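PDB 4GAX: amorpha-4,11-diene synthase, which probably converts farnesyl diphosphate into a cyclic sesquiterpene with loss of diphosphate, as sesquiterpene synthases do. Local coordinates for residues R256-Q261 / E284-A289; L218-A223 / K554-Y559; P296-A301 / L428-I433; I92-E97 / K245-L250. One frame throughout, in Å; residues are numbered along the deposited sequence.

Interaction 1: residues R256-Q261 / E284-A289; sequences REELSQ and ECYFWA
Y286 on helix 282-292 meets E258 and L259 on helix 238-269. The polar part is one hydrogen bond. Y286 OH donates to E258 OE1 at 2.6 Å. The oxygen lies at the edge of the ring, in its plane. The hydroxyl comes in on the anti side of the carboxylate, 25° out of the carboxylate plane. Ring and carboxylate planes stand 79° apart. Chi1 of 178° swings the Y286 ring out from its helix toward helix 238-269. The apolar part is L259. Its CB sits over one face of the ring, toward the rim, 4.0 Å from Y286 CD1. L259 CD1 packs against Y286 CB at 3.9 Å. The other carboxylate oxygen, E258 OE2, takes a salt bridge from R302 and a hydrogen bond from S299. E258 thus joins three helices at a buried spot. A phenylalanine at Y286 would probably keep the ring against L259 but leave E258 OE1 without the hydroxyl that grips it. Such helix-to-helix packing, with a buried acid in polar company, belongs here to the all-helical class I terpene synthase fold.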
loop_
_atom_site.group_PDB
_atom_site.type_symbol
_atom_site.label_atom_id
_atom_site.label_comp_id
_atom_site.label_asym_id
_atom_site.label_seq_id
_atom_site.Cartn_x
_atom_site.Cartn_y
_atom_site.Cartn_z
ATOM N N ARG A 256 0.702 14.483 -10.816
ATOM C CA ARG A 256 1.226 15.815 -10.594
ATOM C C ARG A 256 0.107 16.852 -10.523
ATOM O O ARG A 256 0.209 17.820 -9.755
ATOM C CB ARG A 256 2.258 16.183 -11.665
ATOM C CG ARG A 256 3.603 15.510 -11.449
ATOM C CD ARG A 256 4.336 16.103 -10.249
ATOM N NE ARG A 256 4.752 17.483 -10.502
ATOM C CZ ARG A 256 5.955 17.848 -10.948
ATOM N NH1 ARG A 256 6.890 16.940 -11.187
ATOM N NH2 ARG A 256 6.223 19.136 -11.141
ATOM N N GLU A 257 -0.942 16.666 -11.322
ATOM C CA GLU A 257 -2.118 17.558 -11.259
ATOM C C GLU A 257 -2.815 17.472 -9.896
ATOM O O GLU A 257 -3.212 18.493 -9.324
ATOM C CB GLU A 257 -3.132 17.226 -12.373
ATOM C CG GLU A 257 -2.612 17.441 -13.798
ATOM C CD GLU A 257 -3.675 17.158 -14.871
ATOM O OE1 GLU A 257 -4.549 16.291 -14.643
ATOM O OE2 GLU A 257 -3.641 17.810 -15.942
ATOM N N GLU A 258 -2.983 16.246 -9.397
ATOM C CA GLU A 258 -3.591 16.005 -8.084
ATOM C C GLU A 258 -2.785 16.657 -6.962
ATOM O O GLU A 258 -3.345 17.293 -6.065
ATOM C CB GLU A 258 -3.705 14.493 -7.831
ATOM C CG GLU A 258 -4.563 13.779 -8.863
ATOM C CD GLU A 258 -4.453 12.261 -8.789
ATOM O OE1 GLU A 258 -3.629 11.750 -7.985
ATOM O OE2 GLU A 258 -5.193 11.565 -9.539
ATOM N N LEU A 259 -1.463 16.493 -7.010
ATOM C CA LEU A 259 -0.595 17.051 -5.988
ATOM C C LEU A 259 -0.566 18.571 -6.079
ATOM O O LEU A 259 -0.420 19.260 -5.065
ATOM C CB LEU A 259 0.815 16.480 -6.125
ATOM C CG LEU A 259 1.850 16.980 -5.112
ATOM C CD1 LEU A 259 1.354 16.836 -3.677
ATOM C CD2 LEU A 259 3.155 16.206 -5.287
ATOM N N SER A 260 -0.687 19.098 -7.296
ATOM C CA SER A 260 -0.833 20.543 -7.477
ATOM C C SER A 260 -2.111 21.083 -6.806
ATOM O O SER A 260 -2.092 22.132 -6.138
ATOM C CB SER A 260 -0.843 20.889 -8.968
ATOM O OG SER A 260 -1.164 22.256 -9.167
ATOM N N GLN A 261 -3.222 20.383 -7.011
ATOM C CA GLN A 261 -4.485 20.763 -6.390
ATOM C C GLN A 261 -4.384 20.648 -4.868
ATOM O O GLN A 261 -4.830 21.522 -4.141
ATOM C CB GLN A 261 -5.621 19.884 -6.926
ATOM C CG GLN A 261 -5.854 20.057 -8.418
ATOM C CD GLN A 261 -6.750 18.983 -9.014
ATOM O OE1 GLN A 261 -6.534 18.530 -10.140
ATOM N NE2 GLN A 261 -7.768 18.579 -8.265
ATOM N N GLU A 284 3.991 14.363 1.627
ATOM C CA GLU A 284 3.974 13.115 2.378
ATOM C C GLU A 284 2.572 12.511 2.531
ATOM O O GLU A 284 2.395 11.295 2.434
ATOM C CB GLU A 284 4.641 13.331 3.741
ATOM C CG GLU A 284 6.168 13.561 3.654
ATOM C CD GLU A 284 6.585 14.939 3.096
ATOM O OE1 GLU A 284 5.751 15.875 3.044
ATOM O OE2 GLU A 284 7.766 15.087 2.703
ATOM N N CYS A 285 1.565 13.346 2.755
ATOM C CA CYS A 285 0.199 12.824 2.881
ATOM C C CYS A 285 -0.262 12.291 1.532
ATOM O O CYS A 285 -0.907 11.246 1.447
ATOM C CB CYS A 285 -0.760 13.909 3.366
ATOM S SG CYS A 285 -0.372 14.541 5.031
ATOM N N TYR A 286 0.068 13.018 0.472
ATOM C CA TYR A 286 -0.296 12.576 -0.876
ATOM C C TYR A 286 0.368 11.238 -1.246
ATOM O O TYR A 286 -0.272 10.363 -1.826
ATOM C CB TYR A 286 0.064 13.645 -1.921
ATOM C CG TYR A 286 -0.257 13.161 -3.308
ATOM C CD1 TYR A 286 0.741 12.923 -4.243
ATOM C CD2 TYR A 286 -1.565 12.900 -3.668
ATOM C CE1 TYR A 286 0.425 12.435 -5.528
ATOM C CE2 TYR A 286 -1.894 12.416 -4.931
ATOM C CZ TYR A 286 -0.890 12.186 -5.857
ATOM O OH TYR A 286 -1.225 11.698 -7.107
ATOM N N PHE A 287 1.647 11.081 -0.893
ATOM C CA PHE A 287 2.390 9.869 -1.245
ATOM C C PHE A 287 1.746 8.662 -0.586
ATOM O O PHE A 287 1.623 7.597 -1.184
ATOM C CB PHE A 287 3.874 9.990 -0.844
ATOM C CG PHE A 287 4.756 8.928 -1.456
ATOM C CD1 PHE A 287 5.028 8.937 -2.820
ATOM C CD2 PHE A 287 5.308 7.925 -0.671
ATOM C CE1 PHE A 287 5.833 7.948 -3.399
ATOM C CE2 PHE A 287 6.121 6.938 -1.240
ATOM C CZ PHE A 287 6.378 6.947 -2.603
ATOM N N TRP A 288 1.307 8.846 0.648
ATOM C CA TRP A 288 0.581 7.803 1.358
ATOM C C TRP A 288 -0.754 7.498 0.659
ATOM O O TRP A 288 -1.112 6.319 0.444
ATOM C CB TRP A 288 0.376 8.283 2.792
ATOM C CG TRP A 288 -0.063 7.279 3.784
ATOM C CD1 TRP A 288 -0.682 6.087 3.548
ATOM C CD2 TRP A 288 0.077 7.388 5.202
ATOM N NE1 TRP A 288 -0.938 5.447 4.741
ATOM C CE2 TRP A 288 -0.480 6.228 5.770
ATOM C CE3 TRP A 288 0.616 8.360 6.049
ATOM C CZ2 TRP A 288 -0.502 6.004 7.152
ATOM C CZ3 TRP A 288 0.595 8.134 7.433
ATOM C CH2 TRP A 288 0.032 6.967 7.963
ATOM N N ALA A 289 -1.494 8.547 0.289
ATOM C CA ALA A 289 -2.762 8.340 -0.419
ATOM C C ALA A 289 -2.499 7.642 -1.757
ATOM O O ALA A 289 -3.274 6.769 -2.200
ATOM C CB ALA A 289 -3.474 9.663 -0.650
#

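Interaction 2: residues L218-A223 / K554-Y559; sequences LPRIEA and KSLLVY
The backbones draw nearest at I221 and L556, 7.1 Å between CA atoms, where the first turn of helix 219-232 faces the last turn of helix 547-557. L556 reaches R220 with one methyl and I221 with the other. R220 and L556 run alongside each other, pointing opposite ways, with R220 CG 3.8 Å from L556 CD2. The other methyl, L556 CD1, lies 4.0 Å from I221 CG1, and these two side chains cross at about a right angle. Beyond CG, a bend at chi2 (63°) turns the rest of the R220 chain off toward polar partners. One water bridges the segments. The water accepts from R220 NE at 3.0 Å, in the guanidinium plane, and donates to L556 O at 2.8 Å. R220 NH2 is hydrogen-bonded to F248 O of helix 238-269, and L556 O also takes a hydrogen bond from Q252 NE2. Buried apolar packing with a bridging water ties the last helix of the chain into the helical body of the terpene synthase fold.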
loop_
_atom_site.group_PDB
_atom_site.type_symbol
_atom_site.label_atom_id
_atom_site.label_comp_id
_atom_site.label_asym_id
_atom_site.label_seq_id
_atom_site.Cartn_x
_atom_site.Cartn_y
_atom_site.Cartn_z
ATOM N N LEU A 218 4.851 -1.769 -3.502
ATOM C CA LEU A 218 3.659 -1.130 -4.053
ATOM C C LEU A 218 3.746 -1.209 -5.584
ATOM O O LEU A 218 4.819 -0.983 -6.141
ATOM C CB LEU A 218 3.640 0.340 -3.623
ATOM C CG LEU A 218 2.869 0.701 -2.351
ATOM C CD1 LEU A 218 2.338 -0.517 -1.614
ATOM C CD2 LEU A 218 3.717 1.570 -1.442
ATOM N N PRO A 219 2.620 -1.486 -6.259
ATOM C CA PRO A 219 2.630 -1.672 -7.719
ATOM C C PRO A 219 3.200 -0.504 -8.522
ATOM O O PRO A 219 3.876 -0.764 -9.509
ATOM C CB PRO A 219 1.150 -1.902 -8.081
ATOM C CG PRO A 219 0.359 -1.676 -6.793
ATOM C CD PRO A 219 1.319 -1.847 -5.654
ATOM N N ARG A 220 2.950 0.743 -8.127
ATOM C CA ARG A 220 3.505 1.878 -8.885
ATOM C C ARG A 220 5.023 1.969 -8.714
ATOM O O ARG A 220 5.759 2.383 -9.630
ATOM C CB ARG A 220 2.849 3.198 -8.452
ATOM C CG ARG A 220 3.229 4.417 -9.309
ATOM C CD ARG A 220 2.758 4.261 -10.753
ATOM N NE ARG A 220 2.926 5.515 -11.495
ATOM C CZ ARG A 220 2.666 5.672 -12.790
ATOM N NH1 ARG A 220 2.235 4.645 -13.523
ATOM N NH2 ARG A 220 2.845 6.865 -13.354
ATOM N N ILE A 221 5.508 1.578 -7.541
ATOM C CA ILE A 221 6.957 1.571 -7.319
ATOM C C ILE A 221 7.590 0.418 -8.114
ATOM O O ILE A 221 8.697 0.551 -8.638
ATOM C CB ILE A 221 7.303 1.436 -5.815
ATOM C CG1 ILE A 221 6.782 2.662 -5.054
ATOM C CG2 ILE A 221 8.793 1.297 -5.603
ATOM C CD1 ILE A 221 6.965 2.556 -3.516
ATOM N N GLU A 222 6.908 -0.719 -8.195
ATOM C CA GLU A 222 7.422 -1.818 -9.041
ATOM C C GLU A 222 7.540 -1.386 -10.501
ATOM O O GLU A 222 8.546 -1.654 -11.157
ATOM C CB GLU A 222 6.561 -3.074 -8.923
ATOM C CG GLU A 222 6.844 -4.162 -9.982
ATOM C CD GLU A 222 8.205 -4.839 -9.810
ATOM O OE1 GLU A 222 8.877 -4.612 -8.768
ATOM O OE2 GLU A 222 8.601 -5.621 -10.719
ATOM N N ALA A 223 6.534 -0.680 -10.996
ATOM C CA ALA A 223 6.532 -0.252 -12.389
ATOM C C ALA A 223 7.742 0.611 -12.714
ATOM O O ALA A 223 8.421 0.375 -13.719
ATOM C CB ALA A 223 5.225 0.494 -12.734
ATOM N N LYS A 554 10.560 10.936 -5.554
ATOM C CA LYS A 554 11.068 11.498 -6.805
ATOM C C LYS A 554 10.852 10.556 -7.990
ATOM O O LYS A 554 10.533 11.003 -9.095
ATOM C CB LYS A 554 12.553 11.849 -6.688
ATOM C CG LYS A 554 12.862 12.918 -5.653
ATOM C CD LYS A 554 14.203 13.585 -5.965
ATOM C CE LYS A 554 14.848 14.148 -4.710
ATOM N NZ LYS A 554 16.132 14.857 -5.022
ATOM N N SER A 555 11.011 9.255 -7.756
ATOM C CA SER A 555 10.865 8.285 -8.832
ATOM C C SER A 555 9.418 8.233 -9.314
ATOM O O SER A 555 9.148 7.975 -10.488
ATOM C CB SER A 555 11.350 6.899 -8.392
ATOM O OG SER A 555 10.389 6.251 -7.578
ATOM N N LEU A 556 8.483 8.498 -8.410
ATOM C CA LEU A 556 7.063 8.508 -8.773
ATOM C C LEU A 556 6.561 9.853 -9.325
ATOM O O LEU A 556 5.756 9.893 -10.270
ATOM C CB LEU A 556 6.205 8.061 -7.571
ATOM C CG LEU A 556 5.827 6.581 -7.562
ATOM C CD1 LEU A 556 7.059 5.722 -7.537
ATOM C CD2 LEU A 556 4.860 6.205 -6.405
ATOM N N LEU A 557 7.031 10.957 -8.756
ATOM C CA LEU A 557 6.435 12.252 -9.086
ATOM C C LEU A 557 7.309 13.206 -9.902
ATOM O O LEU A 557 6.799 14.138 -10.528
ATOM C CB LEU A 557 5.984 12.952 -7.795
ATOM C CG LEU A 557 4.946 12.166 -6.993
ATOM C CD1 LEU A 557 4.544 12.950 -5.760
ATOM C CD2 LEU A 557 3.729 11.846 -7.844
ATOM N N VAL A 558 8.619 12.996 -9.896
ATOM C CA VAL A 558 9.506 13.990 -10.500
ATOM C C VAL A 558 10.121 13.565 -11.843
ATOM O O VAL A 558 10.016 14.285 -12.840
ATOM C CB VAL A 558 10.590 14.429 -9.498
ATOM C CG1 VAL A 558 11.581 15.387 -10.146
ATOM C CG2 VAL A 558 9.930 15.070 -8.278
ATOM N N TYR A 559 10.735 12.386 -11.886
ATOM C CA TYR A 559 11.394 11.951 -13.117
ATOM C C TYR A 559 10.411 11.215 -14.021
ATOM O O TYR A 559 9.827 10.199 -13.616
ATOM C CB TYR A 559 12.568 11.017 -12.818
ATOM C CG TYR A 559 13.630 11.581 -11.909
ATOM C CD1 TYR A 559 13.942 10.956 -10.707
ATOM C CD2 TYR A 559 14.344 12.719 -12.263
ATOM C CE1 TYR A 559 14.926 11.462 -9.874
ATOM C CE2 TYR A 559 15.331 13.234 -11.434
ATOM C CZ TYR A 559 15.613 12.598 -10.241
ATOM O OH TYR A 559 16.589 13.099 -9.411
HETATM O O HOH W 1 3.492 8.368 -10.814
#

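Interaction 3: residues P296-A301 / L428-I433; sequences PQYSRA and LGMSDI
A Met-aromatic contact joins Y298, just before helix 299-322, to M430, just after helix 419-429. M430 SD lies 3.8 Å from Y298 CE1. M430 SD is 4.5 Å from the centroid of the Y298 ring and 39° off the ring normal, an oblique approach. M430 CG adds a second touch, 4.0 Å from Y298 CD1. This CG lies anti to the carbonyl carbon (chi1 -71°), and the chain runs out extended to the sulfur (chi2 -176°), bringing CG and SD to the ring. Both segments belong to the metal-binding domain of the terpene synthase family. Helix 299-322 carries the DDxxD sequence that binds metal in relatives, but this contact is at the other end of that helix. Close backbones accompany the sulfur contact. The CA atoms of A301 and G429 are only 3.9 Å apart, and A301 CB rests 3.5 Å from G429 O. The glycine suits this spot, because a beta carbon there would clash with A301 CB. Replacing Y298 by an alanine would probably leave the M430 sulfur without its aromatic partner and open a gap beside P520. That proline is on helix 519-535, which also supplies L521 and A524 against M430. R293 packs on Y298 from a loop.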
loop_
_atom_site.group_PDB
_atom_site.type_symbol
_atom_site.label_atom_id
_atom_site.label_comp_id
_atom_site.label_asym_id
_atom_site.label_seq_id
_atom_site.Cartn_x
_atom_site.Cartn_y
_atom_site.Cartn_z
ATOM N N PRO A 296 -5.785 5.749 -12.581
ATOM C CA PRO A 296 -6.440 7.010 -12.941
ATOM C C PRO A 296 -7.878 7.076 -12.470
ATOM O O PRO A 296 -8.329 8.151 -12.123
ATOM C CB PRO A 296 -6.359 7.042 -14.476
ATOM C CG PRO A 296 -5.994 5.652 -14.890
ATOM C CD PRO A 296 -5.231 5.050 -13.759
ATOM N N GLN A 297 -8.563 5.938 -12.420
ATOM C CA GLN A 297 -9.964 5.889 -12.035
ATOM C C GLN A 297 -10.177 6.389 -10.595
ATOM O O GLN A 297 -11.273 6.823 -10.228
ATOM C CB GLN A 297 -10.491 4.442 -12.172
ATOM C CG GLN A 297 -10.406 3.840 -13.600
ATOM C CD GLN A 297 -8.976 3.534 -14.086
ATOM O OE1 GLN A 297 -8.039 3.485 -13.300
ATOM N NE2 GLN A 297 -8.821 3.332 -15.393
ATOM N N TYR A 298 -9.132 6.311 -9.778
ATOM C CA TYR A 298 -9.243 6.648 -8.363
ATOM C C TYR A 298 -8.689 8.029 -7.953
ATOM O O TYR A 298 -8.361 8.262 -6.789
ATOM C CB TYR A 298 -8.602 5.531 -7.544
ATOM C CG TYR A 298 -9.231 4.190 -7.866
ATOM C CD1 TYR A 298 -10.578 3.965 -7.625
ATOM C CD2 TYR A 298 -8.485 3.162 -8.440
ATOM C CE1 TYR A 298 -11.174 2.733 -7.919
ATOM C CE2 TYR A 298 -9.079 1.903 -8.736
ATOM C CZ TYR A 298 -10.421 1.712 -8.471
ATOM O OH TYR A 298 -11.014 0.496 -8.769
ATOM N N SER A 299 -8.615 8.936 -8.911
ATOM C CA SER A 299 -8.160 10.304 -8.670
ATOM C C SER A 299 -8.898 11.049 -7.552
ATOM O O SER A 299 -8.262 11.627 -6.662
ATOM C CB SER A 299 -8.252 11.123 -9.964
ATOM O OG SER A 299 -7.605 12.360 -9.774
ATOM N N ARG A 300 -10.231 11.052 -7.594
ATOM C CA ARG A 300 -10.999 11.743 -6.553
ATOM C C ARG A 300 -10.755 11.123 -5.190
ATOM O O ARG A 300 -10.621 11.838 -4.184
ATOM C CB ARG A 300 -12.502 11.730 -6.852
ATOM C CG ARG A 300 -12.909 12.587 -8.041
ATOM C CD ARG A 300 -14.387 12.979 -7.973
ATOM N NE ARG A 300 -14.636 14.037 -6.989
ATOM C CZ ARG A 300 -14.455 15.338 -7.224
ATOM N NH1 ARG A 300 -14.014 15.749 -8.407
ATOM N NH2 ARG A 300 -14.709 16.233 -6.272
ATOM N N ALA A 301 -10.690 9.795 -5.161
ATOM C CA ALA A 301 -10.442 9.084 -3.906
ATOM C C ALA A 301 -9.079 9.418 -3.325
ATOM O O ALA A 301 -8.968 9.616 -2.117
ATOM C CB ALA A 301 -10.592 7.571 -4.090
ATOM N N LEU A 428 -15.315 5.989 1.302
ATOM C CA LEU A 428 -15.990 7.229 0.921
ATOM C C LEU A 428 -15.518 7.702 -0.446
ATOM O O LEU A 428 -16.315 8.207 -1.236
ATOM C CB LEU A 428 -15.744 8.330 1.958
ATOM C CG LEU A 428 -16.344 8.083 3.341
ATOM C CD1 LEU A 428 -16.240 9.353 4.202
ATOM C CD2 LEU A 428 -17.793 7.648 3.201
ATOM N N GLY A 429 -14.224 7.532 -0.721
ATOM C CA GLY A 429 -13.651 7.958 -1.987
ATOM C C GLY A 429 -14.070 7.039 -3.121
ATOM O O GLY A 429 -14.083 7.449 -4.282
ATOM N N MET A 430 -14.410 5.799 -2.782
ATOM C CA MET A 430 -14.898 4.816 -3.757
ATOM C C MET A 430 -16.364 4.467 -3.555
ATOM O O MET A 430 -16.742 3.289 -3.539
ATOM C CB MET A 430 -14.061 3.539 -3.685
ATOM C CG MET A 430 -12.670 3.710 -4.215
ATOM S SD MET A 430 -11.715 2.159 -4.228
ATOM C CE MET A 430 -10.461 2.657 -3.061
ATOM N N SER A 431 -17.190 5.497 -3.421
ATOM C CA SER A 431 -18.607 5.333 -3.118
ATOM C C SER A 431 -19.403 4.497 -4.127
ATOM O O SER A 431 -20.398 3.857 -3.763
ATOM C CB SER A 431 -19.259 6.711 -2.982
ATOM O OG SER A 431 -18.720 7.598 -3.948
ATOM N N ASP A 432 -18.986 4.513 -5.390
ATOM C CA ASP A 432 -19.731 3.821 -6.448
ATOM C C ASP A 432 -19.802 2.303 -6.272
ATOM O O ASP A 432 -20.707 1.657 -6.808
ATOM C CB ASP A 432 -19.126 4.141 -7.810
ATOM C CG ASP A 432 -17.617 4.085 -7.792
ATOM O OD1 ASP A 432 -17.020 4.621 -6.831
ATOM O OD2 ASP A 432 -17.027 3.501 -8.726
ATOM N N ILE A 433 -18.859 1.733 -5.523
ATOM C CA ILE A 433 -18.806 0.280 -5.350
ATOM C C ILE A 433 -18.989 -0.203 -3.902
ATOM O O ILE A 433 -19.186 -1.402 -3.658
ATOM C CB ILE A 433 -17.495 -0.325 -5.917
ATOM C CG1 ILE A 433 -16.302 0.045 -5.036
ATOM C CG2 ILE A 433 -17.271 0.113 -7.359
ATOM C CD1 ILE A 433 -15.126 -0.906 -5.185
#

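Interaction 4: residues I92-E97 / K245-L250; sequences ISYLFE and KLEFNL
This is a buried, mainly apolar contact in which I92, Y94 and L95 gather against one glutamate, E247. The three sit in the link between helices 77-89 and 97-111, and E247 is on helix 238-269. I92 CG2 meets E247 CB at 3.7 Å, the two side chains crossing at about a right angle. L95 and E247 approach roughly head-on, and L95 CD1 lies 3.6 Å from E247 CG. L95 CD1 also lies close to the carboxylate carbon, E247 CD, at 3.7 Å. Y94 brings its hydroxyl end. Y94 OH is 3.2 Å from E247 OE1, which is at the edge of the ring, near its plane. Ring and carboxylate planes are 68° apart. The E247 chain is bent at chi2 (-67°), which turns the carboxylate aside from the line of its stem. Two backbone hydrogen bonds of the 3-10 turn hold the groups in place: L95 N to I92 O at 3.0 Å and F96 N to S93 O at 2.8 Å. V56 of helix 52-71 also touches E247, and P296 touches Y94. The contact joins the N-terminal helical domain to helix 238-269, a long helix of the C-terminal part, consistent with the two-domain build of plant sesquiterpene synthases.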
loop_
_atom_site.group_PDB
_atom_site.type_symbol
_atom_site.label_atom_id
_atom_site.label_comp_id
_atom_site.label_asym_id
_atom_site.label_seq_id
_atom_site.Cartn_x
_atom_site.Cartn_y
_atom_site.Cartn_z
ATOM N N ILE A 92 0.582 -1.225 -16.162
ATOM C CA ILE A 92 -0.529 -0.867 -17.057
ATOM C C ILE A 92 -1.720 -1.825 -16.982
ATOM O O ILE A 92 -2.544 -1.893 -17.901
ATOM C CB ILE A 92 -0.076 -0.736 -18.519
ATOM C CG1 ILE A 92 0.913 -1.842 -18.887
ATOM C CG2 ILE A 92 0.571 0.616 -18.749
ATOM C CD1 ILE A 92 1.214 -1.869 -20.372
ATOM N N SER A 93 -1.816 -2.568 -15.887
ATOM C CA SER A 93 -2.937 -3.483 -15.719
ATOM C C SER A 93 -4.284 -2.742 -15.729
ATOM O O SER A 93 -5.283 -3.286 -16.208
ATOM C CB SER A 93 -2.769 -4.319 -14.452
ATOM O OG SER A 93 -2.722 -3.485 -13.307
ATOM N N TYR A 94 -4.302 -1.487 -15.267
ATOM C CA TYR A 94 -5.548 -0.697 -15.262
ATOM C C TYR A 94 -6.097 -0.441 -16.658
ATOM O O TYR A 94 -7.264 -0.099 -16.804
ATOM C CB TYR A 94 -5.367 0.649 -14.545
ATOM C CG TYR A 94 -4.346 1.549 -15.194
ATOM C CD1 TYR A 94 -4.715 2.471 -16.178
ATOM C CD2 TYR A 94 -3.008 1.488 -14.822
ATOM C CE1 TYR A 94 -3.771 3.300 -16.772
ATOM C CE2 TYR A 94 -2.059 2.314 -15.409
ATOM C CZ TYR A 94 -2.446 3.215 -16.382
ATOM O OH TYR A 94 -1.496 4.027 -16.954
ATOM N N LEU A 95 -5.256 -0.589 -17.684
ATOM C CA LEU A 95 -5.733 -0.454 -19.060
ATOM C C LEU A 95 -6.484 -1.700 -19.517
ATOM O O LEU A 95 -7.256 -1.644 -20.464
ATOM C CB LEU A 95 -4.565 -0.213 -20.018
ATOM C CG LEU A 95 -3.782 1.094 -19.861
ATOM C CD1 LEU A 95 -2.733 1.151 -20.950
ATOM C CD2 LEU A 95 -4.717 2.291 -19.965
ATOM N N PHE A 96 -6.259 -2.821 -18.839
ATOM C CA PHE A 96 -6.813 -4.102 -19.281
ATOM C C PHE A 96 -7.478 -4.874 -18.144
ATOM O O PHE A 96 -7.319 -6.099 -18.028
ATOM C CB PHE A 96 -5.691 -4.945 -19.886
ATOM C CG PHE A 96 -4.922 -4.226 -20.953
ATOM C CD1 PHE A 96 -5.462 -4.074 -22.214
ATOM C CD2 PHE A 96 -3.671 -3.683 -20.690
ATOM C CE1 PHE A 96 -4.761 -3.406 -23.225
ATOM C CE2 PHE A 96 -2.961 -3.012 -21.691
ATOM C CZ PHE A 96 -3.514 -2.872 -22.959
ATOM N N GLU A 97 -8.219 -4.144 -17.314
ATOM C CA GLU A 97 -8.841 -4.692 -16.118
ATOM C C GLU A 97 -9.761 -5.846 -16.466
ATOM O O GLU A 97 -9.634 -6.951 -15.911
ATOM C CB GLU A 97 -9.646 -3.603 -15.406
ATOM C CG GLU A 97 -9.530 -3.636 -13.903
ATOM C CD GLU A 97 -8.123 -3.314 -13.430
ATOM O OE1 GLU A 97 -7.756 -2.120 -13.418
ATOM O OE2 GLU A 97 -7.378 -4.252 -13.071
ATOM N N LYS A 245 5.650 2.920 -21.143
ATOM C CA LYS A 245 6.385 4.152 -20.869
ATOM C C LYS A 245 5.533 5.379 -21.168
ATOM O O LYS A 245 5.577 6.362 -20.422
ATOM C CB LYS A 245 7.683 4.197 -21.668
ATOM C CG LYS A 245 8.708 3.147 -21.258
ATOM C CD LYS A 245 9.907 3.160 -22.244
ATOM C CE LYS A 245 11.104 3.888 -21.671
ATOM N NZ LYS A 245 12.214 4.029 -22.679
ATOM N N LEU A 246 4.775 5.330 -22.267
ATOM C CA LEU A 246 3.873 6.429 -22.633
ATOM C C LEU A 246 2.830 6.612 -21.534
ATOM O O LEU A 246 2.518 7.737 -21.115
ATOM C CB LEU A 246 3.164 6.137 -23.961
ATOM C CG LEU A 246 3.771 6.657 -25.271
ATOM C CD1 LEU A 246 5.272 6.753 -25.194
ATOM C CD2 LEU A 246 3.354 5.764 -26.450
ATOM N N GLU A 247 2.291 5.490 -21.069
ATOM C CA GLU A 247 1.261 5.496 -20.035
ATOM C C GLU A 247 1.841 5.922 -18.698
ATOM O O GLU A 247 1.197 6.641 -17.945
ATOM C CB GLU A 247 0.636 4.114 -19.912
ATOM C CG GLU A 247 -0.326 3.807 -21.042
ATOM C CD GLU A 247 -1.572 4.678 -20.992
ATOM O OE1 GLU A 247 -1.952 5.135 -19.883
ATOM O OE2 GLU A 247 -2.170 4.902 -22.062
ATOM N N PHE A 248 3.062 5.489 -18.403
ATOM C CA PHE A 248 3.673 5.890 -17.148
ATOM C C PHE A 248 3.704 7.393 -17.075
ATOM O O PHE A 248 3.372 7.970 -16.045
ATOM C CB PHE A 248 5.106 5.384 -17.013
ATOM C CG PHE A 248 5.692 5.687 -15.676
ATOM C CD1 PHE A 248 5.452 4.844 -14.602
ATOM C CD2 PHE A 248 6.398 6.861 -15.462
ATOM C CE1 PHE A 248 5.968 5.134 -13.352
ATOM C CE2 PHE A 248 6.911 7.169 -14.201
ATOM C CZ PHE A 248 6.699 6.301 -13.153
ATOM N N ASN A 249 4.128 8.022 -18.166
ATOM C CA ASN A 249 4.278 9.482 -18.181
ATOM C C ASN A 249 2.928 10.199 -18.124
ATOM O O ASN A 249 2.785 11.226 -17.442
ATOM C CB ASN A 249 5.129 9.950 -19.375
ATOM C CG ASN A 249 6.622 9.647 -19.191
ATOM O OD1 ASN A 249 7.084 9.314 -18.083
ATOM N ND2 ASN A 249 7.386 9.773 -20.280
ATOM N N LEU A 250 1.939 9.664 -18.833
ATOM C CA LEU A 250 0.592 10.235 -18.780
ATOM C C LEU A 250 0.028 10.175 -17.368
ATOM O O LEU A 250 -0.522 11.150 -16.861
ATOM C CB LEU A 250 -0.346 9.486 -19.725
ATOM C CG LEU A 250 0.020 9.579 -21.207
ATOM C CD1 LEU A 250 -1.017 8.845 -22.065
ATOM C CD2 LEU A 250 0.171 11.036 -21.643
#

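Overall arrangement
Helix 238-269 links the set. It carries one side of interactions 1 and 4, whose centres are about 19 Å apart. Interaction 2 lies, centre to centre, about 13 Å from each of them and touches both. With interaction 1 it shares a probable hydrogen bond from R256 NH1 to L557 O. Interaction 3 touches interactions 1 and 4 and is about 15 Å from interaction 1 between centres. Along the chain, interaction 4 closes before interaction 1 opens, and interaction 1 closes before interaction 3 opens. Interactions 1 and 3 are nested within the loop closed by interaction 2. Interactions 2 and 4 cross, their segments alternating. The contacts thus bind a loop of the N-terminal domain, the metal-binding domain and the last helix into one all-helical body.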